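DNA translocase coupling protein (Clostridium perfringens, PDB 6O1W) probably uses ATP to drive DNA through the membrane during conjugative plasmid transfer, as a coupling protein of the FtsK/SpoIIIE family. Local coordinates at residues T46-I51 against K80-I85; S129-S134 against I272-G277; V163-G168 against L236-D241; L312-A317 against L328-A333. All coordinates share one frame; numbering follows the deposited sequence.

Contacts 2, 3 and 4 belong to the larger, ATPase part of the chain. Contact 1 lies apart in the small sheet at the N-terminal end of this fragment of the protein, its centre about 44 Å from that of contact 2. Contact 2 is fully buried and joins two parallel strands. Contacts 1, 3 and 4 are only partly buried, and charged side chains take part in each. Contact 1 pairs antiparallel strands and closes with a salt bridge. Contact 3 is nested in the chain loop closed by contact 2 and touches it: Leu236 packs on Ile276. Contact 4 uses another strand of the ten-stranded sheet, 326-331, whose Lys330 reaches the C-terminal end of a helix.

Contact 1 of 4, residues T46-I51 against K80-I85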
loop_
_atom_site.group_PDB
_atom_site.type_symbol
_atom_site.label_atom_id
_atom_site.label_comp_id
_atom_site.label_asym_id
_atom_site.label_seq_id
_atom_site.Cartn_x
_atom_site.Cartn_y
_atom_site.Cartn_z
ATOM N N THR A 46 -15.347 2.741 24.213
ATOM C CA THR A 46 -16.116 1.721 24.905
ATOM C C THR A 46 -17.040 2.381 25.888
ATOM O O THR A 46 -16.595 3.156 26.734
ATOM C CB THR A 46 -15.161 0.706 25.563
ATOM O OG1 THR A 46 -14.251 0.247 24.573
ATOM C CG2 THR A 46 -15.887 -0.467 26.181
ATOM N N PHE A 47 -18.335 2.040 25.798
ATOM C CA PHE A 47 -19.377 2.557 26.678
ATOM C C PHE A 47 -20.097 1.447 27.398
ATOM O O PHE A 47 -20.353 0.378 26.831
ATOM C CB PHE A 47 -20.411 3.391 25.889
ATOM C CG PHE A 47 -19.923 4.736 25.394
ATOM C CD1 PHE A 47 -19.776 5.812 26.275
ATOM C CD2 PHE A 47 -19.681 4.950 24.049
ATOM C CE1 PHE A 47 -19.366 7.062 25.814
ATOM C CE2 PHE A 47 -19.278 6.205 23.585
ATOM C CZ PHE A 47 -19.103 7.244 24.472
ATOM N N GLU A 48 -20.493 1.740 28.633
ATOM C CA GLU A 48 -21.312 0.859 29.421
ATOM C C GLU A 48 -22.669 1.511 29.641
ATOM O O GLU A 48 -22.743 2.660 30.103
ATOM C CB GLU A 48 -20.661 0.510 30.749
ATOM C CG GLU A 48 -21.374 -0.656 31.411
ATOM C CD GLU A 48 -20.984 -0.940 32.846
ATOM O OE1 GLU A 48 -20.044 -0.289 33.357
ATOM O OE2 GLU A 48 -21.628 -1.820 33.462
ATOM N N SER A 49 -23.747 0.769 29.326
ATOM C CA SER A 49 -25.141 1.235 29.490
ATOM C C SER A 49 -26.142 0.079 29.359
ATOM O O SER A 49 -25.780 -1.004 28.920
ATOM C CB SER A 49 -25.482 2.301 28.437
ATOM O OG SER A 49 -25.600 1.697 27.166
HETATM N N MSE A 50 -27.397 0.346 29.651
HETATM C CA MSE A 50 -28.471 -0.620 29.507
HETATM C C MSE A 50 -29.217 -0.421 28.179
HETATM O O MSE A 50 -30.264 -1.043 27.985
HETATM C CB MSE A 50 -29.441 -0.505 30.693
HETATM C CG MSE A 50 -28.905 -1.117 31.975
HETATM SE SE MSE A 50 -30.308 -1.113 33.323
HETATM C CE MSE A 50 -31.507 -2.525 32.565
ATOM N N ILE A 51 -28.689 0.421 27.259
ATOM C CA ILE A 51 -29.345 0.686 25.972
ATOM C C ILE A 51 -28.973 -0.421 24.978
ATOM O O ILE A 51 -27.781 -0.652 24.744
ATOM C CB ILE A 51 -29.056 2.118 25.437
ATOM C CG1 ILE A 51 -29.432 3.189 26.486
ATOM C CG2 ILE A 51 -29.779 2.365 24.113
ATOM C CD1 ILE A 51 -28.765 4.511 26.311
ATOM N N LYS A 80 -24.096 -7.576 27.232
ATOM C CA LYS A 80 -25.094 -6.780 26.542
ATOM C C LYS A 80 -25.127 -5.342 27.127
ATOM O O LYS A 80 -25.867 -4.493 26.630
ATOM C CB LYS A 80 -26.467 -7.485 26.541
ATOM C CG LYS A 80 -26.711 -8.370 25.301
ATOM C CD LYS A 80 -25.819 -9.642 25.250
ATOM C CE LYS A 80 -25.519 -10.100 23.843
ATOM N NZ LYS A 80 -24.304 -10.954 23.791
ATOM N N ARG A 81 -24.276 -5.070 28.149
ATOM C CA ARG A 81 -24.104 -3.753 28.768
ATOM C C ARG A 81 -22.945 -2.965 28.119
ATOM O O ARG A 81 -22.779 -1.788 28.418
ATOM C CB ARG A 81 -23.812 -3.887 30.265
ATOM C CG ARG A 81 -25.027 -4.158 31.129
ATOM C CD ARG A 81 -24.636 -4.100 32.595
ATOM N NE ARG A 81 -24.678 -2.731 33.111
ATOM C CZ ARG A 81 -25.716 -2.209 33.756
ATOM N NH1 ARG A 81 -26.794 -2.947 34.002
ATOM N NH2 ARG A 81 -25.678 -0.953 34.176
ATOM N N ILE A 82 -22.140 -3.613 27.272
ATOM C CA ILE A 82 -20.956 -3.008 26.661
ATOM C C ILE A 82 -21.093 -2.816 25.160
ATOM O O ILE A 82 -21.375 -3.774 24.435
ATOM C CB ILE A 82 -19.654 -3.819 27.024
ATOM C CG1 ILE A 82 -19.427 -3.952 28.575
ATOM C CG2 ILE A 82 -18.390 -3.293 26.316
ATOM C CD1 ILE A 82 -19.005 -2.676 29.370
ATOM N N VAL A 83 -20.844 -1.580 24.694
ATOM C CA VAL A 83 -20.783 -1.274 23.263
ATOM C C VAL A 83 -19.412 -0.721 22.950
ATOM O O VAL A 83 -18.807 -0.034 23.778
ATOM C CB VAL A 83 -21.932 -0.417 22.655
ATOM C CG1 VAL A 83 -23.292 -1.056 22.913
ATOM C CG2 VAL A 83 -21.888 1.022 23.146
ATOM N N ILE A 84 -18.906 -1.071 21.790
ATOM C CA ILE A 84 -17.586 -0.681 21.312
ATOM C C ILE A 84 -17.807 -0.002 19.981
ATOM O O ILE A 84 -18.374 -0.615 19.071
ATOM C CB ILE A 84 -16.656 -1.922 21.161
ATOM C CG1 ILE A 84 -16.475 -2.665 22.516
ATOM C CG2 ILE A 84 -15.310 -1.520 20.507
ATOM C CD1 ILE A 84 -15.781 -4.032 22.474
ATOM N N ILE A 85 -17.376 1.259 19.877
ATOM C CA ILE A 85 -17.530 2.054 18.666
ATOM C C ILE A 85 -16.146 2.243 18.060
ATOM O O ILE A 85 -15.208 2.611 18.783
ATOM C CB ILE A 85 -18.177 3.429 18.998
ATOM C CG1 ILE A 85 -19.521 3.273 19.753
ATOM C CG2 ILE A 85 -18.334 4.321 17.729
ATOM C CD1 ILE A 85 -20.057 4.564 20.355
HETATM O O HOH W 1 -29.069 -3.572 27.264
HETATM O O HOH W 2 -25.731 -2.413 24.884
#
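Arg81 meets Glu48 and Met50 where strand 43-48 ends and strand 82-89 begins. Its chain turns about the CG-CD bond (chi3 86°), and NE gives a 3.2 Å hydrogen bond to Glu48 OE2, part of a salt bridge. The bond uses the anti side of the carboxylate, tilted 23° out of its plane, and the two flat groups stand nearly upright to each other, 79° apart. Met50, a selenomethionine, runs alongside and lays CG over one face of the guanidinium, 3.5 Å from Arg81 NH1. The backbone O of Arg81 accepts from Ser49 N at 2.9 Å. Glu48 OE1 has a second partner in Lys32.

Ile82 forms a non-hydrogen-bonded pair with Glu48. Its CD1 touches Glu48 CG at 3.7 Å, while the CG2 branch turns to Thr46 CG2 at 3.8 Å. Thr46, Glu48 and Ile82 lie on one face of a four-stranded antiparallel sheet near the N-terminus of this fragment. Strands 43-48 and 82-89 are its two central strands, and the short segments run antiparallel.

Val83 is the hydrogen-bonded partner of Phe47. Each N donates to the other residue's O, and both bonds are 2.9 Å long. Val83 CG2 rests on Phe47 CB, on the other face of the sheet.

Ile84 returns to the first face, opposite Thr46. Ile85 CD1 reaches the Phe47 ring at the edge, 3.7 Å from Phe47 CE2. The same ring meets Tyr12 and Phe16 edge-to-face and also touches Trp56 of helix 53-58.

Contact 2 of 4, residues S129-S134 against I272-G277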
loop_
_atom_site.group_PDB
_atom_site.type_symbol
_atom_site.label_atom_id
_atom_site.label_comp_id
_atom_site.label_asym_id
_atom_site.label_seq_id
_atom_site.Cartn_x
_atom_site.Cartn_y
_atom_site.Cartn_z
ATOM N N SER A 129 14.174 3.766 0.116
ATOM C CA SER A 129 13.312 2.596 0.353
ATOM C C SER A 129 12.978 2.078 -1.056
ATOM O O SER A 129 12.095 2.604 -1.724
ATOM C CB SER A 129 12.098 3.015 1.167
ATOM O OG SER A 129 11.403 4.047 0.490
ATOM N N PRO A 130 13.837 1.166 -1.573
ATOM C CA PRO A 130 13.796 0.845 -3.013
ATOM C C PRO A 130 12.686 -0.063 -3.528
ATOM O O PRO A 130 12.493 -0.103 -4.752
ATOM C CB PRO A 130 15.172 0.203 -3.270
ATOM C CG PRO A 130 15.587 -0.370 -1.942
ATOM C CD PRO A 130 15.011 0.548 -0.907
ATOM N N HIS A 131 11.999 -0.812 -2.645
ATOM C CA HIS A 131 10.961 -1.744 -3.084
ATOM C C HIS A 131 9.644 -1.532 -2.371
ATOM O O HIS A 131 9.614 -1.108 -1.210
ATOM C CB HIS A 131 11.442 -3.203 -2.986
ATOM C CG HIS A 131 12.818 -3.402 -3.537
ATOM N ND1 HIS A 131 13.107 -3.158 -4.875
ATOM C CD2 HIS A 131 13.958 -3.751 -2.901
ATOM C CE1 HIS A 131 14.404 -3.391 -5.010
ATOM N NE2 HIS A 131 14.961 -3.747 -3.851
ATOM N N ILE A 132 8.556 -1.798 -3.082
ATOM C CA ILE A 132 7.184 -1.581 -2.616
ATOM C C ILE A 132 6.342 -2.844 -2.797
ATOM O O ILE A 132 6.368 -3.472 -3.861
ATOM C CB ILE A 132 6.554 -0.413 -3.431
ATOM C CG1 ILE A 132 7.365 0.895 -3.251
ATOM C CG2 ILE A 132 5.051 -0.229 -3.101
ATOM C CD1 ILE A 132 6.998 2.072 -4.173
ATOM N N LEU A 133 5.560 -3.167 -1.782
ATOM C CA LEU A 133 4.613 -4.264 -1.860
ATOM C C LEU A 133 3.228 -3.637 -1.625
ATOM O O LEU A 133 3.012 -2.942 -0.607
ATOM C CB LEU A 133 4.931 -5.334 -0.797
ATOM C CG LEU A 133 3.937 -6.536 -0.734
ATOM C CD1 LEU A 133 4.299 -7.588 -1.742
ATOM C CD2 LEU A 133 3.972 -7.209 0.638
ATOM N N SER A 134 2.313 -3.856 -2.568
ATOM C CA SER A 134 0.950 -3.330 -2.494
ATOM C C SER A 134 -0.002 -4.502 -2.429
ATOM O O SER A 134 -0.019 -5.327 -3.346
ATOM C CB SER A 134 0.657 -2.396 -3.674
ATOM O OG SER A 134 -0.689 -1.945 -3.696
ATOM N N ILE A 272 17.471 -0.241 -9.315
ATOM C CA ILE A 272 16.586 -1.279 -9.830
ATOM C C ILE A 272 15.510 -1.459 -8.740
ATOM O O ILE A 272 15.816 -1.941 -7.636
ATOM C CB ILE A 272 17.296 -2.601 -10.213
ATOM C CG1 ILE A 272 18.518 -2.352 -11.150
ATOM C CG2 ILE A 272 16.280 -3.611 -10.798
ATOM C CD1 ILE A 272 19.273 -3.533 -11.627
ATOM N N ASN A 273 14.255 -1.082 -9.057
ATOM C CA ASN A 273 13.144 -1.084 -8.114
ATOM C C ASN A 273 12.029 -2.075 -8.420
ATOM O O ASN A 273 11.534 -2.152 -9.544
ATOM C CB ASN A 273 12.572 0.336 -7.980
ATOM C CG ASN A 273 13.652 1.379 -7.808
ATOM O OD1 ASN A 273 13.921 2.155 -8.701
ATOM N ND2 ASN A 273 14.308 1.410 -6.668
ATOM N N LEU A 274 11.641 -2.839 -7.397
ATOM C CA LEU A 274 10.553 -3.826 -7.495
ATOM C C LEU A 274 9.263 -3.245 -6.932
ATOM O O LEU A 274 9.279 -2.751 -5.803
ATOM C CB LEU A 274 10.921 -5.116 -6.734
ATOM C CG LEU A 274 12.072 -5.915 -7.319
ATOM C CD1 LEU A 274 12.616 -6.920 -6.311
ATOM C CD2 LEU A 274 11.670 -6.608 -8.610
ATOM N N CYS A 275 8.177 -3.275 -7.721
ATOM C CA CYS A 275 6.830 -2.835 -7.331
ATOM C C CYS A 275 5.972 -4.062 -7.457
ATOM O O CYS A 275 5.677 -4.510 -8.578
ATOM C CB CYS A 275 6.310 -1.692 -8.205
ATOM S SG CYS A 275 7.207 -0.131 -7.996
ATOM N N ILE A 276 5.630 -4.654 -6.306
ATOM C CA ILE A 276 4.930 -5.935 -6.232
ATOM C C ILE A 276 3.482 -5.830 -5.766
ATOM O O ILE A 276 3.212 -5.265 -4.713
ATOM C CB ILE A 276 5.711 -6.917 -5.317
ATOM C CG1 ILE A 276 7.221 -6.942 -5.619
ATOM C CG2 ILE A 276 5.102 -8.329 -5.383
ATOM C CD1 ILE A 276 8.066 -7.486 -4.482
ATOM N N GLY A 277 2.582 -6.461 -6.511
ATOM C CA GLY A 277 1.181 -6.581 -6.136
ATOM C C GLY A 277 0.899 -7.962 -5.569
ATOM O O GLY A 277 1.472 -8.964 -6.025
#
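His131 and Leu274 join side chain to backbone where the strand pairing begins. Leu274 N donates to His131 ND1 at 2.9 Å, nearly in the ring plane. ND1 therefore serves as an acceptor, in a place where a regular strand would offer a carbonyl. Leu274 CD1 lies over one face of the imidazole, toward its rim, in a CH-pi contact 4.3 Å from the ring centroid. Pro130 CB sits over the centre of the opposite face. Beside it, Asn273 ND2 gives a 3.0 Å hydrogen bond to a lone pair of Pro130 O.

Further along, the backbones take over. Ile132 N binds Leu274 O, Ile276 N binds Ile132 O at 2.8 Å, and Ser134 N binds Ile276 O at 2.7 Å. This is a parallel ladder at the heart of the P-loop NTPase sheet. Strand 132-135 leads straight into the Walker A loop and helix 142-155. On one face Leu133 CD1 packs on Ile276 CG2 at 3.8 Å. The other face carries Ile132 and Cys275.

A second shell lies around these groups. His131 NE2 has a weak hydrogen bond to Ala264 O, and Asn273 OD1 accepts from Arg228 NH1. Helix 142-155 covers Ile132 and Cys275 with Ile149. Ser134 OG (chi1 175°) ties the strand to the P-loop by a hydrogen bond to Lys142 O. Lys142 contacts ATP in another structure of this protein; no nucleotide is bound here.

Contact 3 of 4, residues V163-G168 against L236-D241; sequences VDFKGG and LAELMD
Phe165 and Glu238 bring the two backbones nearest, with CA atoms 6.7 Å apart, where the loop after strand 159-163 passes the short helix 237-240. Glu238 does most of the touching. Its chain is extended beyond CG (chi2 166°) and carries the carboxylate across to the loop. Phe165 N donates to Glu238 OE1 at 3.0 Å, coming from above the carboxylate plane. The Phe165 ring slides past the same side chain, with ring and carboxylate planes almost parallel, 5° apart. Farther out on the ring, Phe165 CZ meets Leu239 CD2 at 3.7 Å. Val185 and Ala188 of helix 185-209 also touch this ring.

Glu238 OE2 lies against the aliphatic part of Lys166, 3.4 Å from its CE. Lys166 NZ stays 4.2 Å from Glu238 OE2, which is beyond a salt bridge; it also has a long, weak ion pair with Asp234. The loop has its own brace: Asp164 OD1 accepts from Lys166 N at 3.0 Å, forming an Asx turn, while Asp164 OD2 is bonded to Glu170 N.

Both segments follow neighbouring parallel strands of the ATPase core. Asp234 and Glu235 follow strand 229-233, just ahead of this short helix, in a sequence that fits a Walker B motif. The Lys166 side chain is about 7 Å from that of Lys142. The contact thus flanks the probable nucleotide site of a P-loop NTPase.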
loop_
_atom_site.group_PDB
_atom_site.type_symbol
_atom_site.label_atom_id
_atom_site.label_comp_id
_atom_site.label_asym_id
_atom_site.label_seq_id
_atom_site.Cartn_x
_atom_site.Cartn_y
_atom_site.Cartn_z
ATOM N N VAL A 163 5.453 -7.606 -15.417
ATOM C CA VAL A 163 5.217 -9.045 -15.354
ATOM C C VAL A 163 3.749 -9.334 -15.087
ATOM O O VAL A 163 3.211 -8.909 -14.053
ATOM C CB VAL A 163 6.133 -9.730 -14.294
ATOM C CG1 VAL A 163 5.858 -11.237 -14.215
ATOM C CG2 VAL A 163 7.603 -9.462 -14.588
ATOM N N ASP A 164 3.113 -10.097 -16.001
ATOM C CA ASP A 164 1.719 -10.519 -15.842
ATOM C C ASP A 164 1.483 -11.823 -16.550
ATOM O O ASP A 164 1.345 -11.820 -17.759
ATOM C CB ASP A 164 0.741 -9.430 -16.335
ATOM C CG ASP A 164 -0.738 -9.837 -16.416
ATOM O OD1 ASP A 164 -1.159 -10.753 -15.662
ATOM O OD2 ASP A 164 -1.460 -9.246 -17.223
ATOM N N PHE A 165 1.344 -12.922 -15.797
ATOM C CA PHE A 165 1.158 -14.267 -16.348
ATOM C C PHE A 165 -0.233 -14.522 -16.874
ATOM O O PHE A 165 -0.451 -15.559 -17.485
ATOM C CB PHE A 165 1.590 -15.352 -15.350
ATOM C CG PHE A 165 3.094 -15.495 -15.141
ATOM C CD1 PHE A 165 3.982 -14.535 -15.627
ATOM C CD2 PHE A 165 3.610 -16.552 -14.400
ATOM C CE1 PHE A 165 5.359 -14.658 -15.420
ATOM C CE2 PHE A 165 4.993 -16.655 -14.162
ATOM C CZ PHE A 165 5.855 -15.702 -14.670
ATOM N N LYS A 166 -1.170 -13.572 -16.697
ATOM C CA LYS A 166 -2.517 -13.720 -17.249
ATOM C C LYS A 166 -2.540 -13.177 -18.689
ATOM O O LYS A 166 -3.356 -12.319 -19.039
ATOM C CB LYS A 166 -3.582 -13.090 -16.338
ATOM C CG LYS A 166 -3.685 -13.801 -14.999
ATOM C CD LYS A 166 -4.571 -13.077 -13.973
ATOM C CE LYS A 166 -3.856 -11.931 -13.284
ATOM N NZ LYS A 166 -4.593 -11.452 -12.083
ATOM N N GLY A 167 -1.642 -13.705 -19.516
ATOM C CA GLY A 167 -1.503 -13.322 -20.919
ATOM C C GLY A 167 -1.198 -11.850 -21.141
ATOM O O GLY A 167 -1.376 -11.347 -22.249
ATOM N N GLY A 168 -0.781 -11.152 -20.077
ATOM C CA GLY A 168 -0.457 -9.731 -20.135
ATOM C C GLY A 168 -1.662 -8.818 -20.225
ATOM O O GLY A 168 -1.496 -7.624 -20.474
ATOM N N LEU A 236 2.428 -11.364 -7.166
ATOM C CA LEU A 236 3.550 -12.120 -6.596
ATOM C C LEU A 236 3.271 -13.630 -6.537
ATOM O O LEU A 236 4.210 -14.406 -6.718
ATOM C CB LEU A 236 3.945 -11.591 -5.204
ATOM C CG LEU A 236 5.273 -12.079 -4.565
ATOM C CD1 LEU A 236 6.477 -11.838 -5.453
ATOM C CD2 LEU A 236 5.486 -11.440 -3.226
ATOM N N ALA A 237 1.997 -14.046 -6.327
ATOM C CA ALA A 237 1.624 -15.475 -6.276
ATOM C C ALA A 237 2.004 -16.236 -7.560
ATOM O O ALA A 237 2.354 -17.403 -7.471
ATOM C CB ALA A 237 0.141 -15.645 -5.976
ATOM N N GLU A 238 1.986 -15.571 -8.731
ATOM C CA GLU A 238 2.377 -16.173 -10.031
ATOM C C GLU A 238 3.879 -16.590 -10.068
ATOM O O GLU A 238 4.257 -17.480 -10.838
ATOM C CB GLU A 238 2.068 -15.203 -11.184
ATOM C CG GLU A 238 0.568 -15.060 -11.455
ATOM C CD GLU A 238 0.101 -13.912 -12.337
ATOM O OE1 GLU A 238 0.949 -13.150 -12.859
ATOM O OE2 GLU A 238 -1.132 -13.765 -12.487
ATOM N N LEU A 239 4.720 -15.946 -9.234
ATOM C CA LEU A 239 6.147 -16.258 -9.145
ATOM C C LEU A 239 6.475 -17.085 -7.882
ATOM O O LEU A 239 7.440 -17.844 -7.900
ATOM C CB LEU A 239 6.984 -14.958 -9.102
ATOM C CG LEU A 239 7.014 -14.042 -10.344
ATOM C CD1 LEU A 239 7.840 -12.829 -10.069
ATOM C CD2 LEU A 239 7.590 -14.758 -11.581
HETATM N N MSE A 240 5.727 -16.882 -6.780
HETATM C CA MSE A 240 6.012 -17.513 -5.486
HETATM C C MSE A 240 5.207 -18.765 -5.177
HETATM O O MSE A 240 5.757 -19.674 -4.562
HETATM C CB MSE A 240 5.864 -16.508 -4.335
HETATM C CG MSE A 240 6.828 -15.348 -4.410
HETATM SE SE MSE A 240 8.690 -15.866 -4.179
HETATM C CE MSE A 240 9.553 -14.545 -5.425
ATOM N N ASP A 241 3.912 -18.803 -5.536
ATOM C CA ASP A 241 3.075 -19.970 -5.258
ATOM C C ASP A 241 3.402 -21.111 -6.220
ATOM O O ASP A 241 3.045 -21.064 -7.400
ATOM C CB ASP A 241 1.580 -19.619 -5.246
ATOM C CG ASP A 241 0.681 -20.716 -4.708
ATOM O OD1 ASP A 241 0.895 -21.900 -5.072
ATOM O OD2 ASP A 241 -0.248 -20.393 -3.937
#

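Contact 4 of 4, residues L312-A317 against L328-A333; sequences LSNTKA and LFKLGA
Lys330 and Ser313 both grip the backbone O of Leu312, and they come to it from the same face of its carbonyl plane. Lys330 NZ donates to Leu312 O at 2.8 Å. Ser313 OG also donates to it at 2.8 Å, bending back from the very next residue. Ser313 has left the helix with positive phi (58°). The acceptor belongs to the last turn of helix 305-312, so the ammonium group sits at the C-terminal end, where the helix dipole would probably favour a positive charge.

Lys330 is extended from CB to CE. On the way its CB passes Leu312 CD2 at 3.7 Å, giving the aliphatic part of the lysine an apolar neighbour. The other branch of Leu312 meets Leu328: the two CD1 atoms are 3.7 Å apart, and the side chains cross at about a right angle. Leu328 CD1 also presses on the backbone of the loop, 3.5 Å from Ala317 N.

Asn314 shapes that loop. Its OD1 accepts from Lys316 N at 3.0 Å, which makes an Asx turn. Asn314 ND2 is bonded to Thr335 OG1 and to a water, and this water also accepts a weak bond from Lys330 NZ.

Lys316 touches Leu328 CD1 with its CB, but its NZ leads away to a salt bridge with Asp37. The end of helix 305-312 lies on strands 326-331 and 296-299 through Leu312, and the loop after it reaches Thr335 of strand 334-340 through Asn314 and Lys316. Two glucose pockets adjoin the contact: Lys316 lines one, together with Asp37 of the N-terminal part of this fragment, and Phe329 lines the other.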
loop_
_atom_site.group_PDB
_atom_site.type_symbol
_atom_site.label_atom_id
_atom_site.label_comp_id
_atom_site.label_asym_id
_atom_site.label_seq_id
_atom_site.Cartn_x
_atom_site.Cartn_y
_atom_site.Cartn_z
ATOM N N LEU A 312 1.778 -6.409 7.142
ATOM C CA LEU A 312 2.198 -5.331 8.039
ATOM C C LEU A 312 2.843 -5.717 9.348
ATOM O O LEU A 312 3.346 -4.824 10.051
ATOM C CB LEU A 312 0.927 -4.508 8.389
ATOM C CG LEU A 312 0.170 -3.872 7.227
ATOM C CD1 LEU A 312 -1.162 -3.326 7.699
ATOM C CD2 LEU A 312 1.002 -2.765 6.531
ATOM N N SER A 313 2.734 -7.004 9.740
ATOM C CA SER A 313 3.143 -7.562 11.043
ATOM C C SER A 313 2.407 -6.838 12.222
ATOM O O SER A 313 2.925 -6.702 13.332
ATOM C CB SER A 313 4.658 -7.664 11.212
ATOM O OG SER A 313 5.308 -6.411 11.221
ATOM N N ASN A 314 1.151 -6.442 11.952
ATOM C CA ASN A 314 0.144 -5.911 12.889
ATOM C C ASN A 314 -1.244 -6.249 12.281
ATOM O O ASN A 314 -1.302 -6.688 11.131
ATOM C CB ASN A 314 0.333 -4.416 13.211
ATOM C CG ASN A 314 0.098 -3.473 12.065
ATOM O OD1 ASN A 314 -0.931 -3.510 11.403
ATOM N ND2 ASN A 314 1.038 -2.571 11.826
ATOM N N THR A 315 -2.338 -6.042 13.024
ATOM C CA THR A 315 -3.691 -6.397 12.596
ATOM C C THR A 315 -4.521 -5.178 12.146
ATOM O O THR A 315 -5.747 -5.290 12.054
ATOM C CB THR A 315 -4.409 -7.092 13.782
ATOM O OG1 THR A 315 -4.580 -6.118 14.814
ATOM C CG2 THR A 315 -3.645 -8.320 14.325
ATOM N N LYS A 316 -3.886 -4.029 11.878
ATOM C CA LYS A 316 -4.599 -2.779 11.560
ATOM C C LYS A 316 -5.388 -2.755 10.245
ATOM O O LYS A 316 -6.276 -1.909 10.125
ATOM C CB LYS A 316 -3.665 -1.568 11.615
ATOM C CG LYS A 316 -2.975 -1.383 12.961
ATOM C CD LYS A 316 -1.944 -0.239 12.863
ATOM C CE LYS A 316 -0.949 -0.236 13.990
ATOM N NZ LYS A 316 -1.616 -0.016 15.295
ATOM N N ALA A 317 -5.090 -3.641 9.261
ATOM C CA ALA A 317 -5.878 -3.632 8.008
ATOM C C ALA A 317 -7.362 -4.030 8.255
ATOM O O ALA A 317 -8.228 -3.681 7.466
ATOM C CB ALA A 317 -5.232 -4.528 6.951
ATOM N N LEU A 328 -3.576 1.493 4.167
ATOM C CA LEU A 328 -2.538 1.669 5.178
ATOM C C LEU A 328 -1.160 1.715 4.489
ATOM O O LEU A 328 -0.858 0.924 3.594
ATOM C CB LEU A 328 -2.538 0.560 6.231
ATOM C CG LEU A 328 -3.806 0.485 7.107
ATOM C CD1 LEU A 328 -3.760 -0.711 7.964
ATOM C CD2 LEU A 328 -3.957 1.726 7.963
ATOM N N PHE A 329 -0.330 2.626 4.939
ATOM C CA PHE A 329 1.048 2.789 4.489
ATOM C C PHE A 329 1.938 2.461 5.683
ATOM O O PHE A 329 1.793 3.060 6.747
ATOM C CB PHE A 329 1.318 4.242 4.048
ATOM C CG PHE A 329 2.735 4.506 3.576
ATOM C CD1 PHE A 329 3.108 4.254 2.261
ATOM C CD2 PHE A 329 3.689 5.050 4.440
ATOM C CE1 PHE A 329 4.405 4.528 1.822
ATOM C CE2 PHE A 329 4.978 5.355 3.988
ATOM C CZ PHE A 329 5.336 5.071 2.689
ATOM N N LYS A 330 2.891 1.567 5.480
ATOM C CA LYS A 330 3.876 1.219 6.487
ATOM C C LYS A 330 5.290 1.267 5.877
ATOM O O LYS A 330 5.551 0.619 4.864
ATOM C CB LYS A 330 3.567 -0.149 7.118
ATOM C CG LYS A 330 4.579 -0.542 8.179
ATOM C CD LYS A 330 4.197 -1.755 8.974
ATOM C CE LYS A 330 4.908 -1.718 10.305
ATOM N NZ LYS A 330 5.448 -3.049 10.692
ATOM N N LEU A 331 6.165 2.080 6.471
ATOM C CA LEU A 331 7.594 2.220 6.151
ATOM C C LEU A 331 8.286 2.371 7.485
ATOM O O LEU A 331 8.152 3.397 8.143
ATOM C CB LEU A 331 7.916 3.415 5.229
ATOM C CG LEU A 331 9.421 3.635 4.886
ATOM C CD1 LEU A 331 10.091 2.390 4.405
ATOM C CD2 LEU A 331 9.582 4.684 3.829
ATOM N N GLY A 332 8.990 1.338 7.888
ATOM C CA GLY A 332 9.619 1.310 9.197
ATOM C C GLY A 332 8.603 0.840 10.222
ATOM O O GLY A 332 7.764 -0.019 9.920
ATOM N N ALA A 333 8.636 1.421 11.426
ATOM C CA ALA A 333 7.748 0.984 12.500
ATOM C C ALA A 333 6.352 1.648 12.543
ATOM O O ALA A 333 5.517 1.188 13.320
ATOM C CB ALA A 333 8.446 1.143 13.830
HETATM O O HOH W 3 3.651 -2.579 13.614
#